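PDB 5DXF: trehalose-6-phosphate phosphatase from Candida albicans, which belongs to glycosyltransferase family 20, a group within the GT-B clan, and is represented here by its N-terminal domain. Local coordinates for residues A[367-372]-A[404-409]; A[151-156]-A[205-210]; A[299-304]-A[441-446]. One frame throughout, in Å; residues are numbered along the deposited sequence.

In the fold
All three contacts are buried, and no two of them hold the same helix or strand. Contact 1 lies in the small parallel sheet 332-339, 367-374 and 406-409, where main-chain hydrogen bonds do most of the work. It includes an outermost strand, so some of its residues are partly exposed. Contact 2 belongs to the half of the chain built round the nine-strand sheet; there a buried carboxylate meets two tyrosines. Contact 3 joins the segment after strand 290-296 to helix 439-447 and is apolar. Contacts 2 and 3 lie on opposite sides of the chain's centre, with their own centres about 27 Å apart.

Contact 1: A[367-372]-A[404-409]; sequences VVLIQV and TPVLHY
Leu407 lies beside Ile370 on one face of a parallel pair of strands, whose short axes run 13° apart. Its CB is 4.0 Å from Leu369 O. CG stands beside the backbone N, anti to the carbonyl carbon (chi1 -68°), and carries the branch over the neighbouring strand. There Leu407 CD1 touches two side chains of that strand, 4.0 Å from Val368 CG1 and 4.1 Å from Ile370 CG1. Further along the same face, Ile370 CG2 meets the edge of the Tyr409 ring in its plane, 3.9 Å from CE2. The other face holds Leu369 and Val406. They point the same way, with Leu369 CD2 3.9 Å from Val406 CG1, and Phe353 of helix 346-359 packs on both.

The main chains form the regular parallel ladder. Leu407 N donates to Leu369 O at 2.7 Å. Leu407 O then accepts from Gln371 N at 2.7 Å. Tyr409 N closes the ladder on Gln371 O at 2.9 Å. The first rung, Leu369 N to Pro405 O, is modelled too short for its length to be trusted. The polar ends of Gln371 and His408 are held elsewhere, by Lys349 with Asp338 and by Ser373.

These strands close the beta-alpha-beta unit through helix 381-398. Backbone bonds fix their register, while the side chains supply apolar packing on both faces.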
loop_
_atom_site.group_PDB
_atom_site.type_symbol
_atom_site.label_atom_id
_atom_site.label_comp_id
_atom_site.label_asym_id
_atom_site.label_seq_id
_atom_site.Cartn_x
_atom_site.Cartn_y
_atom_site.Cartn_z
ATOM N N VAL A 367 23.495 16.286 -8.773
ATOM C CA VAL A 367 22.266 15.627 -8.339
ATOM C C VAL A 367 22.281 14.136 -8.637
ATOM O O VAL A 367 22.495 13.719 -9.775
ATOM C CB VAL A 367 21.023 16.246 -8.998
ATOM C CG1 VAL A 367 19.760 15.611 -8.439
ATOM C CG2 VAL A 367 21.001 17.736 -8.767
ATOM N N VAL A 368 22.051 13.336 -7.602
ATOM C CA VAL A 368 21.989 11.889 -7.753
ATOM C C VAL A 368 20.612 11.361 -7.368
ATOM O O VAL A 368 20.125 11.617 -6.267
ATOM C CB VAL A 368 23.058 11.184 -6.901
ATOM C CG1 VAL A 368 22.869 9.675 -6.957
ATOM C CG2 VAL A 368 24.452 11.573 -7.375
ATOM N N LEU A 369 19.985 10.633 -8.288
ATOM C CA LEU A 369 18.690 10.012 -8.030
ATOM C C LEU A 369 18.884 8.556 -7.618
ATOM O O LEU A 369 19.401 7.751 -8.391
ATOM C CB LEU A 369 17.786 10.106 -9.267
ATOM C CG LEU A 369 16.336 9.614 -9.167
ATOM C CD1 LEU A 369 15.422 10.450 -10.049
ATOM C CD2 LEU A 369 16.227 8.149 -9.557
ATOM N N ILE A 370 18.475 8.223 -6.397
ATOM C CA ILE A 370 18.559 6.849 -5.915
ATOM C C ILE A 370 17.179 6.203 -5.898
ATOM O O ILE A 370 16.291 6.632 -5.159
ATOM C CB ILE A 370 19.178 6.775 -4.504
ATOM C CG1 ILE A 370 20.624 7.268 -4.540
ATOM C CG2 ILE A 370 19.110 5.351 -3.964
ATOM C CD1 ILE A 370 21.208 7.553 -3.179
ATOM N N GLN A 371 17.006 5.177 -6.727
ATOM C CA GLN A 371 15.746 4.448 -6.798
ATOM C C GLN A 371 15.939 2.988 -6.404
ATOM O O GLN A 371 16.709 2.263 -7.035
ATOM C CB GLN A 371 15.148 4.534 -8.208
ATOM C CG GLN A 371 13.750 3.943 -8.327
ATOM C CD GLN A 371 12.710 4.758 -7.585
ATOM O OE1 GLN A 371 12.823 5.979 -7.477
ATOM N NE2 GLN A 371 11.691 4.086 -7.064
ATOM N N VAL A 372 15.251 2.569 -5.347
ATOM C CA VAL A 372 15.208 1.160 -4.977
ATOM C C VAL A 372 13.835 0.606 -5.344
ATOM O O VAL A 372 12.806 1.133 -4.920
ATOM C CB VAL A 372 15.498 0.946 -3.476
ATOM C CG1 VAL A 372 14.908 2.079 -2.656
ATOM C CG2 VAL A 372 14.953 -0.399 -3.012
ATOM N N THR A 404 27.349 9.147 -11.159
ATOM C CA THR A 404 26.239 8.417 -11.760
ATOM C C THR A 404 24.910 9.001 -11.282
ATOM O O THR A 404 24.528 8.822 -10.124
ATOM C CB THR A 404 26.296 6.915 -11.425
ATOM O OG1 THR A 404 27.527 6.363 -11.908
ATOM C CG2 THR A 404 25.130 6.177 -12.068
ATOM N N PRO A 405 24.211 9.716 -12.178
ATOM C CA PRO A 405 22.956 10.428 -11.901
ATOM C C PRO A 405 21.859 9.537 -11.321
ATOM O O PRO A 405 21.222 9.929 -10.342
ATOM C CB PRO A 405 22.547 10.959 -13.278
ATOM C CG PRO A 405 23.820 11.071 -14.028
ATOM C CD PRO A 405 24.649 9.910 -13.571
ATOM N N VAL A 406 21.633 8.370 -11.920
ATOM C CA VAL A 406 20.608 7.455 -11.423
ATOM C C VAL A 406 21.197 6.151 -10.891
ATOM O O VAL A 406 21.910 5.442 -11.601
ATOM C CB VAL A 406 19.576 7.109 -12.511
ATOM C CG1 VAL A 406 18.515 6.174 -11.943
ATOM C CG2 VAL A 406 18.934 8.370 -13.051
ATOM N N LEU A 407 20.894 5.844 -9.635
ATOM C CA LEU A 407 21.280 4.572 -9.042
ATOM C C LEU A 407 20.041 3.713 -8.837
ATOM O O LEU A 407 19.099 4.120 -8.152
ATOM C CB LEU A 407 22.020 4.789 -7.720
ATOM C CG LEU A 407 23.400 5.436 -7.862
ATOM C CD1 LEU A 407 23.965 5.869 -6.516
ATOM C CD2 LEU A 407 24.362 4.498 -8.578
ATOM N N HIS A 408 20.043 2.529 -9.444
ATOM C CA HIS A 408 18.886 1.641 -9.399
ATOM C C HIS A 408 19.203 0.328 -8.689
ATOM O O HIS A 408 19.969 -0.495 -9.194
ATOM C CB HIS A 408 18.376 1.356 -10.814
ATOM C CG HIS A 408 17.037 0.691 -10.850
ATOM N ND1 HIS A 408 16.489 0.190 -12.012
ATOM C CD2 HIS A 408 16.129 0.451 -9.875
ATOM C CE1 HIS A 408 15.304 -0.332 -11.749
ATOM N NE2 HIS A 408 15.063 -0.187 -10.458
ATOM N N TYR A 409 18.596 0.136 -7.524
ATOM C CA TYR A 409 18.768 -1.089 -6.758
ATOM C C TYR A 409 17.490 -1.914 -6.807
ATOM O O TYR A 409 16.437 -1.456 -6.367
ATOM C CB TYR A 409 19.142 -0.774 -5.307
ATOM C CG TYR A 409 20.370 0.093 -5.161
ATOM C CD1 TYR A 409 21.644 -0.460 -5.186
ATOM C CD2 TYR A 409 20.255 1.464 -4.988
ATOM C CE1 TYR A 409 22.769 0.333 -5.051
ATOM C CE2 TYR A 409 21.371 2.263 -4.853
ATOM C CZ TYR A 409 22.625 1.696 -4.884
ATOM O OH TYR A 409 23.738 2.492 -4.749
#

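Contact 2: A[151-156]-A[205-210]; sequences YAENVL and DYYLLL
Glu153 of helix 147-160 reaches two neighbouring tyrosines of the loop that follows strand 200-204. The hydrogen bonds converge on one oxygen. Tyr206 OH donates to Glu153 OE2 at 3.0 Å, from the syn side and 19° out of the carboxylate plane. Tyr207 OH donates to the same OE2, but the modelled separation is too short to be relied on. Glu153 is bent at chi2 (-65°), which turns the carboxylate toward the loop. It crosses both tyrosine side chains at about a right angle.

The aromatic contact is a CH-pi one. Ala152 CB sits over the centre of the Tyr207 ring, 3.5 Å from its centroid. The same methyl is 3.8 Å from Tyr206 CD2, so it packs against both rings.

Apolar packing continues one helical turn on, where Leu156 CD2 is 4.3 Å from Leu209 CD1. Leu247 of helix 244-251 touches both leucines. Leu156 CD1 lies 3.7 Å from the backbone oxygen Tyr206 O.

In this helix-to-loop contact the buried OE2 faces both hydroxyls. The Tyr206 bond ties that ring's end to the helix; the Tyr207 one is doubtful in length. The alanine methyl packs on the rings, and Leu156 packs further along, on Leu209.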
loop_
_atom_site.group_PDB
_atom_site.type_symbol
_atom_site.label_atom_id
_atom_site.label_comp_id
_atom_site.label_asym_id
_atom_site.label_seq_id
_atom_site.Cartn_x
_atom_site.Cartn_y
_atom_site.Cartn_z
ATOM N N TYR A 151 -6.363 -14.356 -10.916
ATOM C CA TYR A 151 -7.530 -13.513 -11.116
ATOM C C TYR A 151 -7.383 -12.162 -10.437
ATOM O O TYR A 151 -7.761 -11.135 -10.976
ATOM C CB TYR A 151 -8.818 -14.183 -10.659
ATOM C CG TYR A 151 -10.013 -13.352 -11.021
ATOM C CD1 TYR A 151 -10.476 -13.313 -12.316
ATOM C CD2 TYR A 151 -10.642 -12.567 -10.082
ATOM C CE1 TYR A 151 -11.554 -12.538 -12.662
ATOM C CE2 TYR A 151 -11.722 -11.784 -10.420
ATOM C CZ TYR A 151 -12.173 -11.778 -11.715
ATOM O OH TYR A 151 -13.247 -11.010 -12.063
ATOM N N ALA A 152 -6.847 -12.179 -9.228
ATOM C CA ALA A 152 -6.653 -10.968 -8.467
ATOM C C ALA A 152 -5.669 -10.037 -9.128
ATOM O O ALA A 152 -5.873 -8.837 -9.146
ATOM C CB ALA A 152 -6.192 -11.305 -7.068
ATOM N N GLU A 153 -4.578 -10.586 -9.642
ATOM C CA GLU A 153 -3.549 -9.763 -10.256
ATOM C C GLU A 153 -3.698 -9.448 -11.735
ATOM O O GLU A 153 -3.291 -8.394 -12.180
ATOM C CB GLU A 153 -2.181 -10.346 -9.967
ATOM C CG GLU A 153 -1.947 -10.600 -8.492
ATOM C CD GLU A 153 -1.924 -9.338 -7.658
ATOM O OE1 GLU A 153 -1.659 -8.259 -8.200
ATOM O OE2 GLU A 153 -2.169 -9.435 -6.449
ATOM N N ASN A 154 -4.274 -10.362 -12.496
ATOM C CA ASN A 154 -4.404 -10.172 -13.940
ATOM C C ASN A 154 -5.706 -9.490 -14.347
ATOM O O ASN A 154 -5.779 -8.874 -15.409
ATOM C CB ASN A 154 -4.286 -11.507 -14.678
ATOM C CG ASN A 154 -2.924 -12.147 -14.510
ATOM O OD1 ASN A 154 -1.936 -11.469 -14.226
ATOM N ND2 ASN A 154 -2.862 -13.461 -14.689
ATOM N N VAL A 155 -6.735 -9.599 -13.513
ATOM C CA VAL A 155 -8.041 -9.058 -13.873
ATOM C C VAL A 155 -8.446 -7.879 -12.994
ATOM O O VAL A 155 -8.712 -6.789 -13.495
ATOM C CB VAL A 155 -9.133 -10.139 -13.794
ATOM C CG1 VAL A 155 -10.466 -9.573 -14.250
ATOM C CG2 VAL A 155 -8.747 -11.338 -14.644
ATOM N N LEU A 156 -8.481 -8.100 -11.684
ATOM C CA LEU A 156 -8.971 -7.094 -10.748
ATOM C C LEU A 156 -8.014 -5.906 -10.571
ATOM O O LEU A 156 -8.435 -4.754 -10.687
ATOM C CB LEU A 156 -9.261 -7.748 -9.392
ATOM C CG LEU A 156 -10.524 -8.619 -9.301
ATOM C CD1 LEU A 156 -10.525 -9.455 -8.028
ATOM C CD2 LEU A 156 -11.777 -7.760 -9.366
ATOM N N ASP A 205 -8.975 -6.050 1.286
ATOM C CA ASP A 205 -8.510 -6.014 -0.094
ATOM C C ASP A 205 -9.180 -6.921 -1.116
ATOM O O ASP A 205 -10.101 -7.653 -0.815
ATOM C CB ASP A 205 -6.995 -6.156 -0.159
ATOM C CG ASP A 205 -6.311 -4.859 -0.479
ATOM O OD1 ASP A 205 -6.992 -3.825 -0.545
ATOM O OD2 ASP A 205 -5.086 -4.865 -0.662
ATOM N N TYR A 206 -8.681 -6.838 -2.339
ATOM C CA TYR A 206 -9.297 -7.428 -3.520
ATOM C C TYR A 206 -9.349 -8.949 -3.588
ATOM O O TYR A 206 -10.152 -9.506 -4.319
ATOM C CB TYR A 206 -8.701 -6.832 -4.792
ATOM C CG TYR A 206 -7.204 -6.854 -4.840
ATOM C CD1 TYR A 206 -6.458 -5.960 -4.106
ATOM C CD2 TYR A 206 -6.539 -7.769 -5.626
ATOM C CE1 TYR A 206 -5.081 -5.979 -4.154
ATOM C CE2 TYR A 206 -5.169 -7.798 -5.681
ATOM C CZ TYR A 206 -4.445 -6.900 -4.946
ATOM O OH TYR A 206 -3.080 -6.937 -5.005
ATOM N N TYR A 207 -8.465 -9.621 -2.870
ATOM C CA TYR A 207 -8.460 -11.079 -2.882
ATOM C C TYR A 207 -9.695 -11.639 -2.185
ATOM O O TYR A 207 -10.079 -12.789 -2.399
ATOM C CB TYR A 207 -7.195 -11.621 -2.209
ATOM C CG TYR A 207 -5.948 -11.588 -3.065
ATOM C CD1 TYR A 207 -5.420 -12.757 -3.598
ATOM C CD2 TYR A 207 -5.295 -10.393 -3.334
ATOM C CE1 TYR A 207 -4.274 -12.736 -4.375
ATOM C CE2 TYR A 207 -4.149 -10.363 -4.106
ATOM C CZ TYR A 207 -3.645 -11.535 -4.627
ATOM O OH TYR A 207 -2.507 -11.503 -5.399
ATOM N N LEU A 208 -10.319 -10.813 -1.354
ATOM C CA LEU A 208 -11.395 -11.268 -0.484
ATOM C C LEU A 208 -12.692 -10.488 -0.686
ATOM O O LEU A 208 -13.466 -10.298 0.253
ATOM C CB LEU A 208 -10.940 -11.169 0.971
ATOM C CG LEU A 208 -9.657 -11.959 1.240
ATOM C CD1 LEU A 208 -9.229 -11.840 2.692
ATOM C CD2 LEU A 208 -9.852 -13.413 0.838
ATOM N N LEU A 209 -12.910 -10.024 -1.904
ATOM C CA LEU A 209 -14.095 -9.264 -2.270
ATOM C C LEU A 209 -15.376 -10.064 -2.144
ATOM O O LEU A 209 -16.426 -9.526 -1.829
ATOM C CB LEU A 209 -13.963 -8.729 -3.685
ATOM C CG LEU A 209 -12.961 -7.600 -3.865
ATOM C CD1 LEU A 209 -12.986 -7.118 -5.295
ATOM C CD2 LEU A 209 -13.225 -6.464 -2.903
ATOM N N LEU A 210 -15.288 -11.344 -2.468
ATOM C CA LEU A 210 -16.409 -12.258 -2.374
ATOM C C LEU A 210 -16.912 -12.437 -0.950
ATOM O O LEU A 210 -18.109 -12.577 -0.718
ATOM C CB LEU A 210 -16.023 -13.614 -2.955
ATOM C CG LEU A 210 -15.930 -13.673 -4.479
ATOM C CD1 LEU A 210 -15.779 -15.100 -4.977
ATOM C CD2 LEU A 210 -17.142 -13.006 -5.102
#

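Contact 3: A[299-304]-A[441-446]; sequences IGIDTE and SLEFVI
Glu443 meets Ile301 across the contact, and it carries the one flat side-chain group among the touching residues. Neither face nor edge of its carboxylate packs on 299-304; its OE2 is bonded instead to Tyr418 OH. Ile301 CD1 lies 3.6 Å from the backbone atom Glu443 N and 4.2 Å from Glu443 CG.

Ile301 is the main intruder. Its CG1 lies between the backbone N and the carbonyl carbon (chi1 50°), and the extended branch beyond it reaches the helix. Ile301 CD1 rests against Leu442 CB at 3.3 Å. Ile301 CD1 also meets Ile446 CD1 tip to tip at 3.5 Å. It thus fits between Leu442 and Ile446, one helical turn apart. The second branch, Ile301 CG2, lies 4.1 Å from Leu442 CD1.

Thr303 adds a second apolar touch. Its CG2 is anti to the backbone N (chi1 -47° for OG1) and crosses Ile446 at a slant, 3.2 Å from CD1. At this resolution the closest of these distances say little about strain. Between Ile301 and Thr303, Asp302 points away from helix 439-447; it N-caps helix 303-311 through OD1 and Lys305 N, and the same oxygen takes a bond from Gln513.

The contact joins the chain leaving strand 290-296 of the large sheet to helix 439-447, beside helix 493-509. Its chemistry is apolar side-chain packing, while the polar groups of Asp302 and Glu443 find their partners elsewhere.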
loop_
_atom_site.group_PDB
_atom_site.type_symbol
_atom_site.label_atom_id
_atom_site.label_comp_id
_atom_site.label_asym_id
_atom_site.label_seq_id
_atom_site.Cartn_x
_atom_site.Cartn_y
_atom_site.Cartn_z
ATOM N N ILE A 299 -5.394 5.051 5.713
ATOM C CA ILE A 299 -4.514 4.367 6.650
ATOM C C ILE A 299 -3.266 5.163 6.984
ATOM O O ILE A 299 -2.756 5.913 6.164
ATOM C CB ILE A 299 -4.100 2.981 6.143
ATOM C CG1 ILE A 299 -3.525 2.159 7.290
ATOM C CG2 ILE A 299 -3.095 3.101 5.016
ATOM C CD1 ILE A 299 -3.620 0.671 7.065
ATOM N N GLY A 300 -2.788 4.994 8.210
ATOM C CA GLY A 300 -1.584 5.668 8.658
ATOM C C GLY A 300 -0.492 4.663 8.971
ATOM O O GLY A 300 -0.742 3.458 8.994
ATOM N N ILE A 301 0.711 5.178 9.176
ATOM C CA ILE A 301 1.866 4.393 9.590
ATOM C C ILE A 301 2.006 4.271 11.102
ATOM O O ILE A 301 1.367 4.986 11.850
ATOM C CB ILE A 301 3.168 4.936 8.982
ATOM C CG1 ILE A 301 3.296 6.428 9.207
ATOM C CG2 ILE A 301 3.203 4.672 7.494
ATOM C CD1 ILE A 301 4.470 7.033 8.478
ATOM N N ASP A 302 2.854 3.356 11.543
ATOM C CA ASP A 302 3.184 3.254 12.948
ATOM C C ASP A 302 4.288 4.236 13.190
ATOM O O ASP A 302 5.453 3.922 13.061
ATOM C CB ASP A 302 3.694 1.868 13.267
ATOM C CG ASP A 302 3.950 1.675 14.720
ATOM O OD1 ASP A 302 4.216 2.674 15.407
ATOM O OD2 ASP A 302 3.871 0.528 15.179
ATOM N N THR A 303 3.895 5.450 13.527
ATOM C CA THR A 303 4.813 6.562 13.619
ATOM C C THR A 303 5.870 6.412 14.692
ATOM O O THR A 303 7.014 6.775 14.492
ATOM C CB THR A 303 4.046 7.857 13.864
ATOM O OG1 THR A 303 2.958 7.922 12.948
ATOM C CG2 THR A 303 4.927 9.029 13.624
ATOM N N GLU A 304 5.479 5.901 15.844
ATOM C CA GLU A 304 6.416 5.794 16.965
ATOM C C GLU A 304 7.560 4.830 16.654
ATOM O O GLU A 304 8.716 5.128 16.959
ATOM C CB GLU A 304 5.697 5.377 18.268
ATOM C CG GLU A 304 5.369 3.881 18.456
ATOM C CD GLU A 304 5.070 3.523 19.909
ATOM O OE1 GLU A 304 5.760 4.055 20.807
ATOM O OE2 GLU A 304 4.148 2.713 20.158
ATOM N N SER A 441 6.072 8.158 1.438
ATOM C CA SER A 441 6.028 9.603 1.649
ATOM C C SER A 441 5.905 9.945 3.131
ATOM O O SER A 441 6.631 10.799 3.643
ATOM C CB SER A 441 4.869 10.224 0.866
ATOM O OG SER A 441 3.642 9.590 1.181
ATOM N N LEU A 442 4.982 9.272 3.810
ATOM C CA LEU A 442 4.770 9.462 5.240
ATOM C C LEU A 442 6.033 9.125 6.035
ATOM O O LEU A 442 6.494 9.924 6.868
ATOM C CB LEU A 442 3.598 8.603 5.715
ATOM C CG LEU A 442 2.292 8.707 4.923
ATOM C CD1 LEU A 442 1.286 7.666 5.399
ATOM C CD2 LEU A 442 1.708 10.106 5.029
ATOM N N GLU A 443 6.589 7.945 5.769
ATOM C CA GLU A 443 7.840 7.525 6.401
ATOM C C GLU A 443 8.959 8.544 6.181
ATOM O O GLU A 443 9.721 8.851 7.099
ATOM C CB GLU A 443 8.267 6.153 5.878
ATOM C CG GLU A 443 7.657 4.991 6.642
ATOM C CD GLU A 443 7.656 3.698 5.850
ATOM O OE1 GLU A 443 7.306 2.647 6.430
ATOM O OE2 GLU A 443 7.995 3.733 4.649
ATOM N N PHE A 444 9.042 9.065 4.960
ATOM C CA PHE A 444 10.019 10.094 4.617
ATOM C C PHE A 444 9.819 11.348 5.460
ATOM O O PHE A 444 10.786 11.918 5.984
ATOM C CB PHE A 444 9.927 10.440 3.129
ATOM C CG PHE A 444 10.678 11.685 2.743
ATOM C CD1 PHE A 444 12.043 11.641 2.499
ATOM C CD2 PHE A 444 10.017 12.899 2.611
ATOM C CE1 PHE A 444 12.737 12.783 2.137
ATOM C CE2 PHE A 444 10.703 14.047 2.253
ATOM C CZ PHE A 444 12.065 13.988 2.013
ATOM N N VAL A 445 8.566 11.781 5.580
ATOM C CA VAL A 445 8.250 12.969 6.366
ATOM C C VAL A 445 8.683 12.771 7.816
ATOM O O VAL A 445 9.246 13.684 8.426
ATOM C CB VAL A 445 6.745 13.318 6.306
ATOM C CG1 VAL A 445 6.411 14.415 7.298
ATOM C CG2 VAL A 445 6.353 13.749 4.902
ATOM N N ILE A 446 8.439 11.580 8.363
ATOM C CA ILE A 446 8.932 11.277 9.708
ATOM C C ILE A 446 10.457 11.382 9.764
ATOM O O ILE A 446 11.024 11.984 10.682
ATOM C CB ILE A 446 8.526 9.866 10.185
ATOM C CG1 ILE A 446 7.015 9.764 10.381
ATOM C CG2 ILE A 446 9.240 9.518 11.482
ATOM C CD1 ILE A 446 6.589 8.428 10.929
#